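Local coordinates for protein nucleoside phosphorylase, putative (Trypanosoma brucei, PDB 3BJE) that works as a homodimeric uridine phosphorylase, splitting uridine with phosphate into uracil and ribose 1-phosphate, at residues I102-N105 with E106-A109. Residues are numbered along the deposited sequence; the frame is centred on the assembly and turned at random.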
ATOM      1  N   ILE A 102      -5.783   6.534   2.197  1.00 15.84           N
ATOM      2  CA  ILE A 102      -7.174   6.276   1.845  1.00 14.32           C
ATOM      3  C   ILE A 102      -8.084   6.347   3.071  1.00 16.62           C
ATOM      4  O   ILE A 102      -9.077   7.077   3.114  1.00 16.15           O
ATOM      5  CB  ILE A 102      -7.303   4.905   1.177  1.00 15.77           C
ATOM      6  CG1 ILE A 102      -6.721   4.970  -0.238  1.00 16.09           C
ATOM      7  CG2 ILE A 102      -8.787   4.469   1.123  1.00 17.90           C
ATOM      8  CD1 ILE A 102      -6.548   3.611  -0.900  1.00 18.45           C
ATOM      9  N   VAL A 103      -7.763   5.558   4.080  1.00 15.63           N
ATOM     10  CA  VAL A 103      -8.649   5.431   5.223  1.00 15.87           C
ATOM     11  C   VAL A 103      -8.764   6.740   6.024  1.00 17.21           C
ATOM     12  O   VAL A 103      -9.866   7.089   6.494  1.00 17.52           O
ATOM     13  CB  VAL A 103      -8.204   4.248   6.109  1.00 15.56           C
ATOM     14  CG1 VAL A 103      -9.038   4.165   7.395  1.00 19.73           C
ATOM     15  CG2 VAL A 103      -8.355   2.939   5.328  1.00 18.06           C
ATOM     16  N   LEU A 104      -7.644   7.442   6.240  1.00 15.92           N
ATOM     17  CA  LEU A 104      -7.724   8.720   6.957  1.00 15.79           C
ATOM     18  C   LEU A 104      -8.522   9.792   6.199  1.00 16.50           C
ATOM     19  O   LEU A 104      -9.239  10.577   6.837  1.00 18.42           O
ATOM     20  CB  LEU A 104      -6.349   9.260   7.350  1.00 16.51           C
ATOM     21  CG  LEU A 104      -5.719   8.603   8.579  1.00 16.03           C
ATOM     22  CD1 LEU A 104      -4.318   9.189   8.756  1.00 18.35           C
ATOM     23  CD2 LEU A 104      -6.550   8.774   9.841  1.00 19.88           C
ATOM     24  N   ASN A 105      -8.413   9.857   4.870  1.00 16.32           N
ATOM     25  CA  ASN A 105      -9.254  10.784   4.099  1.00 15.90           C
ATOM     26  C   ASN A 105     -10.735  10.467   4.291  1.00 16.76           C
ATOM     27  O   ASN A 105     -11.557  11.376   4.453  1.00 17.52           O
ATOM     28  CB  ASN A 105      -8.903  10.707   2.611  1.00 16.22           C
ATOM     29  CG  ASN A 105      -7.840  11.696   2.221  1.00 17.50           C
ATOM     30  OD1 ASN A 105      -8.167  12.820   1.838  1.00 17.37           O
ATOM     31  ND2 ASN A 105      -6.570  11.305   2.340  1.00 16.77           N
ATOM     32  N   GLU A 106     -11.061   9.178   4.298  1.00 16.65           N
ATOM     33  CA  GLU A 106     -12.443   8.767   4.423  1.00 16.52           C
ATOM     34  C   GLU A 106     -12.978   8.978   5.841  1.00 15.75           C
ATOM     35  O   GLU A 106     -14.108   9.444   5.996  1.00 17.26           O
ATOM     36  CB  GLU A 106     -12.628   7.345   3.877  1.00 16.71           C
ATOM     37  CG  GLU A 106     -12.294   7.310   2.390  1.00 16.27           C
ATOM     38  CD  GLU A 106     -12.496   5.973   1.717  1.00 16.23           C
ATOM     39  OE1 GLU A 106     -12.917   5.004   2.374  1.00 20.78           O
ATOM     40  OE2 GLU A 106     -12.225   5.892   0.504  1.00 16.46           O
ATOM     41  N   ILE A 107     -12.154   8.702   6.855  1.00 15.78           N
ATOM     42  CA  ILE A 107     -12.515   9.061   8.242  1.00 16.41           C
ATOM     43  C   ILE A 107     -12.751  10.580   8.366  1.00 15.66           C
ATOM     44  O   ILE A 107     -13.703  11.035   9.016  1.00 16.36           O
ATOM     45  CB  ILE A 107     -11.438   8.584   9.249  1.00 16.60           C
ATOM     46  CG1 ILE A 107     -11.477   7.053   9.400  1.00 17.53           C
ATOM     47  CG2 ILE A 107     -11.609   9.288  10.620  1.00 18.15           C
ATOM     48  CD1 ILE A 107     -10.216   6.476  10.073  1.00 18.75           C
ATOM     49  N   HIS A 108     -11.855  11.369   7.766  1.00 15.94           N
ATOM     50  CA  HIS A 108     -12.023  12.835   7.749  1.00 15.74           C
ATOM     51  C   HIS A 108     -13.364  13.262   7.191  1.00 16.40           C
ATOM     52  O   HIS A 108     -14.063  14.053   7.833  1.00 17.75           O
ATOM     53  CB  HIS A 108     -10.863  13.493   6.995  1.00 16.76           C
ATOM     54  CG  HIS A 108     -10.913  14.984   6.983  1.00 16.09           C
ATOM     55  ND1 HIS A 108     -11.147  15.719   8.123  1.00 17.28           N
ATOM     56  CD2 HIS A 108     -10.765  15.879   5.974  1.00 18.23           C
ATOM     57  CE1 HIS A 108     -11.148  17.007   7.813  1.00 19.47           C
ATOM     58  NE2 HIS A 108     -10.925  17.130   6.517  1.00 16.98           N
ATOM     59  N   ALA A 109     -13.746  12.696   6.048  1.00 15.81           N
ATOM     60  CA  ALA A 109     -15.047  12.980   5.459  1.00 17.19           C
ATOM     61  C   ALA A 109     -16.206  12.485   6.336  1.00 17.44           C
ATOM     62  O   ALA A 109     -17.197  13.191   6.538  1.00 18.98           O
ATOM     63  CB  ALA A 109     -15.131  12.379   4.030  1.00 17.59           C
TER
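Val103 and Ile107, one helical turn apart, meet through methyl groups: CG1 of Val103 lies 3.7 Å from CD1 of Ile107. The isoleucine's CG1 branch stands beside its own backbone N (chi1 -72°), which, with the chain extended to CD1, brings that methyl back toward the preceding turn, close to the carbonyl oxygen of Val103 and against the valine. CD2 of Leu104 comes only to 4.3 Å from CD1 of Ile107. These branched apolar residues suit a face turned to strand 45-49, where Phe48 touches all three and Ile46 packs on Ile107.

The backbone here is regular alpha helix, part of helix 97-112 of the nucleoside phosphorylase fold: the amides of Glu106, Ile107, His108 and Ala109 bond to the carbonyls of Ile102, Val103, Leu104 and Asn105. The side-chain amide of Asn105 turns elsewhere, its ND2 bonding to Glu101 O and Tyr177 OH.

Another face turns to the dimer interface. Ile102 and Glu106 lie side by side, with CG2 of Ile102 3.8 Å from OE2 of Glu106. The glutamate's extended chain passes the carbonyl of Ile102, with CG of Glu106 3.3 Å from O of Ile102, and delivers a buried carboxylate to several hydrogen-bond partners: OE2 to ND1 of His34 in its own chain and to the hydroxyl of Tyr251 of the second subunit, OE1 to the amide of Leu35. Ile102 packs on Phe250 of the second subunit, and its side chain lies about 5 Å from a bound ribose 1-phosphate.

CG of His108 is anti to its backbone N (chi1 -177°), which takes the ring off the preceding turn although CB of His108 stays 3.3 Å from O of Leu104. An imidazole suits this buried position because both nitrogens find partners, ND1 in Tyr307 OH and NE2 in the amide of Arg260 of the second subunit.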